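Local coordinates for protein exodeoxyribonuclease III (Neisseria meningitidis, PDB 2JC4) that probably degrades double-stranded DNA from its 3' ends in DNA repair, as a metal-dependent exonuclease of the AP endonuclease/exonuclease III family, at residues A[195-203]-A[210-218]; A[66-77]-A[92-103]. One frame throughout, in Å; residues are numbered along the deposited sequence.

Contact 1 of 2, residues A[195-203]-A[210-218]; sequences GAFYTWFDY and RKLGLRIDH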
loop_
_atom_site.group_PDB
_atom_site.type_symbol
_atom_site.label_atom_id
_atom_site.label_comp_id
_atom_site.label_asym_id
_atom_site.label_seq_id
_atom_site.Cartn_x
_atom_site.Cartn_y
_atom_site.Cartn_z
ATOM N N GLY A 195 -9.385 12.179 -13.615
ATOM C CA GLY A 195 -9.027 11.054 -14.488
ATOM C C GLY A 195 -8.911 9.768 -13.695
ATOM O O GLY A 195 -8.768 9.808 -12.466
ATOM N N ALA A 196 -9.057 8.646 -14.408
ATOM C CA ALA A 196 -8.866 7.282 -13.875
ATOM C C ALA A 196 -7.375 6.977 -13.704
ATOM O O ALA A 196 -6.587 7.140 -14.643
ATOM C CB ALA A 196 -9.478 6.251 -14.825
ATOM N N PHE A 197 -7.014 6.524 -12.501
ATOM C CA PHE A 197 -5.699 5.990 -12.194
ATOM C C PHE A 197 -5.838 4.687 -11.433
ATOM O O PHE A 197 -5.415 4.578 -10.273
ATOM C CB PHE A 197 -4.860 7.004 -11.411
ATOM C CG PHE A 197 -4.479 8.205 -12.239
ATOM C CD1 PHE A 197 -5.368 9.283 -12.358
ATOM C CD2 PHE A 197 -3.253 8.251 -12.914
ATOM C CE1 PHE A 197 -5.035 10.417 -13.128
ATOM C CE2 PHE A 197 -2.910 9.361 -13.699
ATOM C CZ PHE A 197 -3.793 10.439 -13.810
ATOM N N TYR A 198 -6.429 3.680 -12.083
ATOM C CA TYR A 198 -6.628 2.391 -11.383
ATOM C C TYR A 198 -5.314 1.663 -11.054
ATOM O O TYR A 198 -4.342 1.707 -11.828
ATOM C CB TYR A 198 -7.491 1.460 -12.218
ATOM C CG TYR A 198 -8.789 2.080 -12.692
ATOM C CD1 TYR A 198 -9.577 2.856 -11.843
ATOM C CD2 TYR A 198 -9.236 1.852 -13.979
ATOM C CE1 TYR A 198 -10.805 3.386 -12.274
ATOM C CE2 TYR A 198 -10.450 2.404 -14.423
ATOM C CZ TYR A 198 -11.209 3.168 -13.563
ATOM O OH TYR A 198 -12.400 3.694 -14.014
ATOM N N THR A 199 -5.288 0.977 -9.903
ATOM C CA THR A 199 -4.072 0.286 -9.457
ATOM C C THR A 199 -4.277 -1.216 -9.323
ATOM O O THR A 199 -3.304 -1.945 -9.153
ATOM C CB THR A 199 -3.631 0.820 -8.077
ATOM O OG1 THR A 199 -4.641 0.520 -7.129
ATOM C CG2 THR A 199 -3.432 2.380 -8.110
ATOM N N TRP A 200 -5.546 -1.667 -9.330
ATOM C CA TRP A 200 -5.883 -3.077 -9.272
ATOM C C TRP A 200 -6.815 -3.402 -10.423
ATOM O O TRP A 200 -7.716 -2.612 -10.714
ATOM C CB TRP A 200 -6.601 -3.424 -7.957
ATOM C CG TRP A 200 -7.125 -4.822 -7.965
ATOM C CD1 TRP A 200 -6.406 -5.978 -7.816
ATOM C CD2 TRP A 200 -8.486 -5.213 -8.153
ATOM N NE1 TRP A 200 -7.242 -7.056 -7.904
ATOM C CE2 TRP A 200 -8.523 -6.621 -8.114
ATOM C CE3 TRP A 200 -9.685 -4.500 -8.360
ATOM C CZ2 TRP A 200 -9.718 -7.353 -8.253
ATOM C CZ3 TRP A 200 -10.881 -5.216 -8.493
ATOM C CH2 TRP A 200 -10.884 -6.645 -8.440
ATOM N N PHE A 201 -6.551 -4.513 -11.107
ATOM C CA PHE A 201 -7.404 -4.990 -12.187
ATOM C C PHE A 201 -7.595 -6.499 -11.959
ATOM O O PHE A 201 -6.622 -7.250 -11.854
ATOM C CB PHE A 201 -6.735 -4.755 -13.557
ATOM C CG PHE A 201 -6.301 -3.319 -13.816
ATOM C CD1 PHE A 201 -5.093 -2.818 -13.257
ATOM C CD2 PHE A 201 -7.069 -2.493 -14.647
ATOM C CE1 PHE A 201 -4.696 -1.494 -13.504
ATOM C CE2 PHE A 201 -6.665 -1.149 -14.912
ATOM C CZ PHE A 201 -5.486 -0.671 -14.349
ATOM N N ASP A 202 -8.852 -6.941 -11.857
ATOM C CA ASP A 202 -9.128 -8.334 -11.623
ATOM C C ASP A 202 -8.491 -9.193 -12.738
ATOM O O ASP A 202 -8.589 -8.865 -13.939
ATOM C CB ASP A 202 -10.660 -8.531 -11.560
ATOM C CG ASP A 202 -11.075 -9.817 -10.842
ATOM O OD1 ASP A 202 -10.427 -10.868 -11.000
ATOM O OD2 ASP A 202 -12.087 -9.765 -10.108
ATOM N N TYR A 203 -7.827 -10.270 -12.346
ATOM C CA TYR A 203 -7.406 -11.277 -13.322
ATOM C C TYR A 203 -8.603 -11.839 -14.096
ATOM O O TYR A 203 -8.499 -12.130 -15.302
ATOM C CB TYR A 203 -6.711 -12.448 -12.630
ATOM C CG TYR A 203 -5.377 -12.226 -11.936
ATOM C CD1 TYR A 203 -4.299 -11.571 -12.577
ATOM C CD2 TYR A 203 -5.158 -12.772 -10.668
ATOM C CE1 TYR A 203 -3.054 -11.435 -11.943
ATOM C CE2 TYR A 203 -3.917 -12.654 -10.024
ATOM C CZ TYR A 203 -2.879 -11.979 -10.667
ATOM O OH TYR A 203 -1.690 -11.885 -10.009
ATOM N N ARG A 210 -8.754 -4.659 -20.666
ATOM C CA ARG A 210 -9.968 -3.842 -20.905
ATOM C C ARG A 210 -9.931 -2.449 -20.228
ATOM O O ARG A 210 -10.822 -1.603 -20.454
ATOM C CB ARG A 210 -11.180 -4.656 -20.441
ATOM C CG ARG A 210 -11.342 -5.894 -21.322
ATOM C CD ARG A 210 -12.140 -6.965 -20.634
ATOM N NE ARG A 210 -13.535 -6.552 -20.478
ATOM C CZ ARG A 210 -14.429 -7.160 -19.684
ATOM N NH1 ARG A 210 -14.086 -8.210 -18.936
ATOM N NH2 ARG A 210 -15.680 -6.723 -19.668
ATOM N N LYS A 211 -8.881 -2.206 -19.436
ATOM C CA LYS A 211 -8.669 -0.906 -18.740
ATOM C C LYS A 211 -9.630 -0.701 -17.545
ATOM O O LYS A 211 -9.867 0.436 -17.106
ATOM C CB LYS A 211 -8.777 0.288 -19.716
ATOM C CG LYS A 211 -7.958 0.189 -21.019
ATOM C CD LYS A 211 -7.915 1.538 -21.804
ATOM C CE LYS A 211 -6.958 2.550 -21.175
ATOM N NZ LYS A 211 -5.525 2.189 -21.335
ATOM N N LEU A 212 -10.158 -1.808 -17.005
ATOM C CA LEU A 212 -11.246 -1.774 -16.017
ATOM C C LEU A 212 -10.721 -2.183 -14.630
ATOM O O LEU A 212 -10.400 -3.330 -14.385
ATOM C CB LEU A 212 -12.399 -2.686 -16.475
ATOM C CG LEU A 212 -13.079 -2.235 -17.809
ATOM C CD1 LEU A 212 -14.259 -3.100 -18.126
ATOM C CD2 LEU A 212 -13.484 -0.740 -17.848
ATOM N N GLY A 213 -10.625 -1.224 -13.726
ATOM C CA GLY A 213 -10.002 -1.484 -12.425
ATOM C C GLY A 213 -10.512 -0.564 -11.305
ATOM O O GLY A 213 -11.481 0.199 -11.483
ATOM N N LEU A 214 -9.886 -0.689 -10.133
ATOM C CA LEU A 214 -10.106 0.179 -8.971
ATOM C C LEU A 214 -8.777 0.878 -8.585
ATOM O O LEU A 214 -7.691 0.304 -8.725
ATOM C CB LEU A 214 -10.631 -0.615 -7.780
ATOM C CG LEU A 214 -11.829 -1.563 -8.031
ATOM C CD1 LEU A 214 -12.085 -2.287 -6.737
ATOM C CD2 LEU A 214 -13.056 -0.804 -8.454
ATOM N N ARG A 215 -8.879 2.120 -8.129
ATOM C CA ARG A 215 -7.741 2.768 -7.456
ATOM C C ARG A 215 -7.837 2.522 -5.965
ATOM O O ARG A 215 -8.536 3.255 -5.254
ATOM C CB ARG A 215 -7.661 4.281 -7.746
ATOM C CG ARG A 215 -6.383 4.940 -7.217
ATOM C CD ARG A 215 -6.338 6.464 -7.510
ATOM N NE ARG A 215 -7.330 7.191 -6.710
ATOM C CZ ARG A 215 -7.017 7.977 -5.669
ATOM N NH1 ARG A 215 -5.752 8.158 -5.323
ATOM N NH2 ARG A 215 -7.967 8.602 -4.998
ATOM N N ILE A 216 -7.118 1.505 -5.491
ATOM C CA ILE A 216 -7.140 1.126 -4.066
ATOM C C ILE A 216 -5.786 1.135 -3.393
ATOM O O ILE A 216 -5.701 0.937 -2.162
ATOM C CB ILE A 216 -7.823 -0.260 -3.856
ATOM C CG1 ILE A 216 -7.119 -1.356 -4.699
ATOM C CG2 ILE A 216 -9.371 -0.147 -4.205
ATOM C CD1 ILE A 216 -7.717 -2.781 -4.491
ATOM N N ASP A 217 -4.726 1.309 -4.181
ATOM C CA ASP A 217 -3.389 1.454 -3.633
ATOM C C ASP A 217 -2.990 2.922 -3.616
ATOM O O ASP A 217 -2.975 3.600 -4.691
ATOM C CB ASP A 217 -2.408 0.636 -4.483
ATOM C CG ASP A 217 -2.780 -0.835 -4.521
ATOM O OD1 ASP A 217 -2.343 -1.537 -3.604
ATOM O OD2 ASP A 217 -3.442 -1.290 -5.495
ATOM N N HIS A 218 -2.655 3.423 -2.422
ATOM C CA HIS A 218 -2.531 4.901 -2.245
ATOM C C HIS A 218 -1.255 5.262 -1.539
ATOM O O HIS A 218 -0.655 4.414 -0.886
ATOM C CB HIS A 218 -3.718 5.466 -1.436
ATOM C CG HIS A 218 -5.064 5.088 -1.986
ATOM N ND1 HIS A 218 -5.448 5.401 -3.263
ATOM C CD2 HIS A 218 -6.079 4.359 -1.452
ATOM C CE1 HIS A 218 -6.664 4.914 -3.489
ATOM N NE2 HIS A 218 -7.071 4.280 -2.399
HETATM O O HOH W 1 -11.060 -5.070 -12.384
#
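Thr-199 and Trp-200 both face Leu-214 in a classic beta bulge: Leu-214 O accepts from both backbone N atoms, 2.8 Å from Thr-199 N and 3.0 Å from Trp-200 N, while Leu-214 N returns a bond to Trp-200 O. The touching parts, 197-201 and 211-217, run 101° apart. Thr-199 carries the polar core. With chi1 at 63°, OG1 is tucked between its own N and carbonyl carbon; it donates to Asp-217 OD2 on its anti lone pair (2.7 Å from OG1) and accepts from the backbone N of Ile-216. Asp-217 OD2 also bonds ND1 of His-247, a predicted active-site residue, which is consistent with a second-shell part for Thr-199 in setting how this carboxylate is turned. The Tyr-198 ring lies against the 211-213 backbone, Gly-213 O sitting 3.2 Å above its centre and Lys-211 O at its edge, in plane; Ala-196 CB lies over the opposite face. Gly-213, with no side chain, brings its CA to 3.1 Å from Trp-200 O and 3.8 Å from Phe-201 CD2. Trp-200 runs side by side with Leu-214, CZ3 lying 3.6 Å from Leu-214 CD1, while its CB meets Ile-216 CD1. A water joins Asp-202 N to Leu-212 O. Arg-215 passes its CG by Phe-197 O and ends in salt bridges to Asp-155 and Asp-186. Helix 187-191 is touched by Phe-197 and Arg-215, and Val-250 of strand 250-254 by Thr-199 and Asp-217; helix 207-210 leads in through a Schellman motif at Lys-211.

Contact 2 of 2, residues A[66-77]-A[92-103]; sequences AIVSRSVPQDVH and IAATVSGVRVIN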
loop_
_atom_site.group_PDB
_atom_site.type_symbol
_atom_site.label_atom_id
_atom_site.label_comp_id
_atom_site.label_asym_id
_atom_site.label_seq_id
_atom_site.Cartn_x
_atom_site.Cartn_y
_atom_site.Cartn_z
ATOM N N ALA A 66 6.336 -5.850 3.918
ATOM C CA ALA A 66 7.787 -5.664 4.030
ATOM C C ALA A 66 8.165 -4.253 3.642
ATOM O O ALA A 66 7.443 -3.625 2.891
ATOM C CB ALA A 66 8.527 -6.679 3.122
ATOM N N ILE A 67 9.300 -3.770 4.153
ATOM C CA ILE A 67 9.902 -2.483 3.738
ATOM C C ILE A 67 11.322 -2.774 3.258
ATOM O O ILE A 67 12.111 -3.412 3.967
ATOM C CB ILE A 67 9.939 -1.430 4.859
ATOM C CG1 ILE A 67 8.521 -1.058 5.311
ATOM C CG2 ILE A 67 10.710 -0.210 4.398
ATOM C CD1 ILE A 67 8.462 -0.281 6.609
ATOM N N VAL A 68 11.624 -2.332 2.052
ATOM C CA VAL A 68 12.915 -2.671 1.422
ATOM C C VAL A 68 13.560 -1.352 1.022
ATOM O O VAL A 68 12.908 -0.524 0.381
ATOM C CB VAL A 68 12.698 -3.549 0.188
ATOM C CG1 VAL A 68 14.029 -3.894 -0.459
ATOM C CG2 VAL A 68 11.876 -4.809 0.533
ATOM N N SER A 69 14.810 -1.118 1.434
ATOM C CA SER A 69 15.400 0.197 1.210
ATOM C C SER A 69 16.919 0.134 1.138
ATOM O O SER A 69 17.524 -0.771 1.701
ATOM C CB SER A 69 14.972 1.166 2.328
ATOM O OG SER A 69 15.224 0.606 3.619
ATOM N N ARG A 70 17.539 1.075 0.436
ATOM C CA ARG A 70 19.006 1.068 0.448
ATOM C C ARG A 70 19.542 1.689 1.737
ATOM O O ARG A 70 20.644 1.343 2.166
ATOM C CB ARG A 70 19.641 1.597 -0.848
ATOM C CG ARG A 70 19.660 0.461 -1.917
ATOM C CD ARG A 70 20.835 0.457 -2.867
ATOM N NE ARG A 70 21.993 -0.237 -2.308
ATOM C CZ ARG A 70 23.013 -0.677 -3.035
ATOM N NH1 ARG A 70 22.987 -0.526 -4.357
ATOM N NH2 ARG A 70 24.047 -1.280 -2.443
ATOM N N SER A 71 18.740 2.549 2.371
ATOM C CA SER A 71 18.999 2.985 3.759
ATOM C C SER A 71 18.521 1.954 4.808
ATOM O O SER A 71 17.503 1.302 4.630
ATOM C CB SER A 71 18.338 4.336 4.018
ATOM O OG SER A 71 19.028 5.355 3.311
ATOM N N VAL A 72 19.239 1.837 5.918
ATOM C CA VAL A 72 18.855 0.921 6.988
ATOM C C VAL A 72 17.557 1.434 7.651
ATOM O O VAL A 72 17.490 2.601 8.087
ATOM C CB VAL A 72 20.013 0.774 8.047
ATOM C CG1 VAL A 72 19.657 -0.209 9.160
ATOM C CG2 VAL A 72 21.322 0.335 7.365
ATOM N N PRO A 73 16.508 0.597 7.702
ATOM C CA PRO A 73 15.304 1.103 8.384
ATOM C C PRO A 73 15.506 1.163 9.915
ATOM O O PRO A 73 15.996 0.189 10.508
ATOM C CB PRO A 73 14.214 0.076 8.005
ATOM C CG PRO A 73 14.834 -0.793 6.904
ATOM C CD PRO A 73 16.313 -0.769 7.188
ATOM N N GLN A 74 15.153 2.288 10.538
ATOM C CA GLN A 74 15.292 2.462 11.990
ATOM C C GLN A 74 13.944 2.388 12.729
ATOM O O GLN A 74 12.877 2.578 12.112
ATOM C CB GLN A 74 15.951 3.813 12.315
ATOM C CG GLN A 74 17.225 4.119 11.486
ATOM C CD GLN A 74 18.407 3.252 11.920
ATOM O OE1 GLN A 74 18.706 3.156 13.117
ATOM N NE2 GLN A 74 19.087 2.626 10.956
ATOM N N ASP A 75 14.032 2.099 14.033
ATOM C CA ASP A 75 12.896 2.102 14.950
ATOM C C ASP A 75 11.717 1.371 14.311
ATOM O O ASP A 75 10.631 1.919 14.138
ATOM C CB ASP A 75 12.543 3.539 15.353
ATOM C CG ASP A 75 13.713 4.263 16.009
ATOM O OD1 ASP A 75 14.439 3.649 16.816
ATOM O OD2 ASP A 75 13.912 5.452 15.720
ATOM N N VAL A 76 11.979 0.125 13.939
ATOM C CA VAL A 76 10.985 -0.731 13.285
ATOM C C VAL A 76 9.860 -1.044 14.266
ATOM O O VAL A 76 10.140 -1.331 15.453
ATOM C CB VAL A 76 11.636 -2.000 12.738
ATOM C CG1 VAL A 76 10.582 -2.847 12.021
ATOM C CG2 VAL A 76 12.726 -1.608 11.750
ATOM N N HIS A 77 8.610 -0.946 13.782
ATOM C CA HIS A 77 7.395 -1.142 14.590
ATOM C C HIS A 77 6.455 -2.104 13.886
ATOM O O HIS A 77 6.279 -2.017 12.655
ATOM C CB HIS A 77 6.657 0.188 14.826
ATOM C CG HIS A 77 5.490 0.070 15.763
ATOM N ND1 HIS A 77 4.210 -0.206 15.329
ATOM C CD2 HIS A 77 5.418 0.134 17.116
ATOM C CE1 HIS A 77 3.397 -0.289 16.369
ATOM N NE2 HIS A 77 4.106 -0.104 17.466
ATOM N N ILE A 92 3.560 -2.629 9.115
ATOM C CA ILE A 92 4.940 -2.490 9.539
ATOM C C ILE A 92 5.343 -1.049 9.289
ATOM O O ILE A 92 4.976 -0.453 8.269
ATOM C CB ILE A 92 5.880 -3.503 8.783
ATOM C CG1 ILE A 92 7.290 -3.483 9.404
ATOM C CG2 ILE A 92 5.900 -3.270 7.233
ATOM C CD1 ILE A 92 8.191 -4.625 8.906
ATOM N N ALA A 93 6.076 -0.472 10.233
ATOM C CA ALA A 93 6.555 0.909 10.079
ATOM C C ALA A 93 8.049 0.996 10.382
ATOM O O ALA A 93 8.586 0.200 11.143
ATOM C CB ALA A 93 5.768 1.872 10.986
ATOM N N ALA A 94 8.716 1.979 9.808
ATOM C CA ALA A 94 10.115 2.182 10.143
ATOM C C ALA A 94 10.471 3.565 9.659
ATOM O O ALA A 94 9.766 4.108 8.826
ATOM C CB ALA A 94 10.991 1.152 9.476
ATOM N N THR A 95 11.545 4.116 10.216
ATOM C CA THR A 95 12.054 5.433 9.841
ATOM C C THR A 95 13.241 5.174 8.932
ATOM O O THR A 95 14.234 4.519 9.345
ATOM C CB THR A 95 12.487 6.268 11.083
ATOM O OG1 THR A 95 11.423 6.303 12.038
ATOM C CG2 THR A 95 12.850 7.683 10.680
ATOM N N VAL A 96 13.113 5.667 7.698
ATOM C CA VAL A 96 14.041 5.394 6.615
ATOM C C VAL A 96 14.484 6.732 6.069
ATOM O O VAL A 96 13.645 7.512 5.594
ATOM C CB VAL A 96 13.374 4.562 5.462
ATOM C CG1 VAL A 96 14.411 4.134 4.450
ATOM C CG2 VAL A 96 12.634 3.330 6.005
ATOM N N SER A 97 15.785 7.035 6.150
ATOM C CA SER A 97 16.279 8.359 5.686
ATOM C C SER A 97 15.475 9.517 6.273
ATOM O O SER A 97 15.126 10.457 5.552
ATOM C CB SER A 97 16.208 8.480 4.167
ATOM O OG SER A 97 17.169 7.671 3.536
ATOM N N GLY A 98 15.158 9.437 7.556
ATOM C CA GLY A 98 14.391 10.492 8.215
ATOM C C GLY A 98 12.902 10.601 7.873
ATOM O O GLY A 98 12.226 11.490 8.378
ATOM N N VAL A 99 12.380 9.692 7.035
ATOM C CA VAL A 99 10.947 9.683 6.733
ATOM C C VAL A 99 10.305 8.504 7.474
ATOM O O VAL A 99 10.804 7.375 7.372
ATOM C CB VAL A 99 10.727 9.493 5.221
ATOM C CG1 VAL A 99 9.234 9.407 4.899
ATOM C CG2 VAL A 99 11.396 10.625 4.468
ATOM N N ARG A 100 9.218 8.758 8.190
ATOM C CA ARG A 100 8.488 7.674 8.841
ATOM C C ARG A 100 7.613 7.027 7.767
ATOM O O ARG A 100 6.734 7.694 7.197
ATOM C CB ARG A 100 7.609 8.229 9.976
ATOM C CG ARG A 100 6.998 7.166 10.861
ATOM C CD ARG A 100 8.093 6.309 11.545
ATOM N NE ARG A 100 7.510 5.415 12.536
ATOM C CZ ARG A 100 8.164 4.439 13.163
ATOM N NH1 ARG A 100 9.450 4.218 12.916
ATOM N NH2 ARG A 100 7.511 3.679 14.038
ATOM N N VAL A 101 7.836 5.731 7.531
ATOM C CA VAL A 101 7.124 5.001 6.497
ATOM C C VAL A 101 6.196 4.016 7.212
ATOM O O VAL A 101 6.641 3.180 7.953
ATOM C CB VAL A 101 8.105 4.247 5.599
ATOM C CG1 VAL A 101 7.371 3.292 4.596
ATOM C CG2 VAL A 101 8.994 5.239 4.865
ATOM N N ILE A 102 4.899 4.140 7.008
ATOM C CA ILE A 102 3.969 3.138 7.554
ATOM C C ILE A 102 3.340 2.356 6.392
ATOM O O ILE A 102 2.560 2.925 5.644
ATOM C CB ILE A 102 2.877 3.828 8.454
ATOM C CG1 ILE A 102 3.557 4.736 9.519
ATOM C CG2 ILE A 102 1.879 2.782 9.009
ATOM C CD1 ILE A 102 2.574 5.622 10.315
ATOM N N ASN A 103 3.672 1.059 6.257
ATOM C CA ASN A 103 3.179 0.222 5.169
ATOM C C ASN A 103 1.991 -0.609 5.673
ATOM O O ASN A 103 2.094 -1.288 6.695
ATOM C CB ASN A 103 4.319 -0.700 4.724
ATOM C CG ASN A 103 3.910 -1.713 3.663
ATOM O OD1 ASN A 103 2.926 -1.526 2.939
ATOM N ND2 ASN A 103 4.705 -2.789 3.541
HETATM O O HOH W 2 17.462 5.206 7.564
HETATM O O HOH W 3 12.077 6.917 14.469
HETATM O O HOH W 4 8.785 2.627 16.608
#
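Ile-67 reaches from strand 65-69 across to the hairpin of strands 91-96 and 99-105. Its CG1, anti to the carbonyl carbon (chi1 -63°), meets Ile-92 CG2 at 3.9 Å, and CD1 touches both Ala-94 CB and Val-101 CG1. Val-96, at the start of the hairpin's type I' turn, divides its branches: CG1 packs 3.7 Å from Ser-69 CB, whereas CG2 faces Ile-67 CG2 and Pro-73 CB. Before the chain turns a corner at Asp-75, Gln-74 forms an antiparallel hydrogen-bonded pair with Thr-95; after it, on edge strand 76-78, His-77 pairs likewise with Ala-93, its N 2.9 Å from Ala-93 O. The register slips by one between them, a beta bulge. Arg-100 spans the bulge. From NH1 it gives Asp-75 O a nearly straight bond (2.9 Å, 170°) lying in the guanidinium plane, and gives Thr-95 OG1 a second; NE is salt-bridged to Glu-134, and NH2 passes His-77 CB at 3.7 Å. At the turn, Ser-71 OG donates to Ser-97 OG. The chemistry is thus divided: aliphatic side chains join two different sheets, as in the beta-sandwich core of DNase I-like enzymes, while an arginine held by several partners grips the bulged edge of one sheet.

The contacts follow one another in the sequence and lie on opposite sides of the chain's centre, their centres 27 Å apart and their nearest atoms about 7 Å apart without touching. Both reach the same mixed sheet: contact 2 at its outer edge strand 76-78, contact 1 at strand 217-221, two strands from 99-105. Contact 1 is the nearer to the predicted catalytic centre, with the side chain of Asp-217 about 3 Å from that of His-247 and that of Trp-200 about 3 Å from that of Asp-246. Contact 2 approaches more remotely, the side chain of Asn-103 lying about 6 Å from that of Tyr-105 and about 14 Å from the bound magnesium ion.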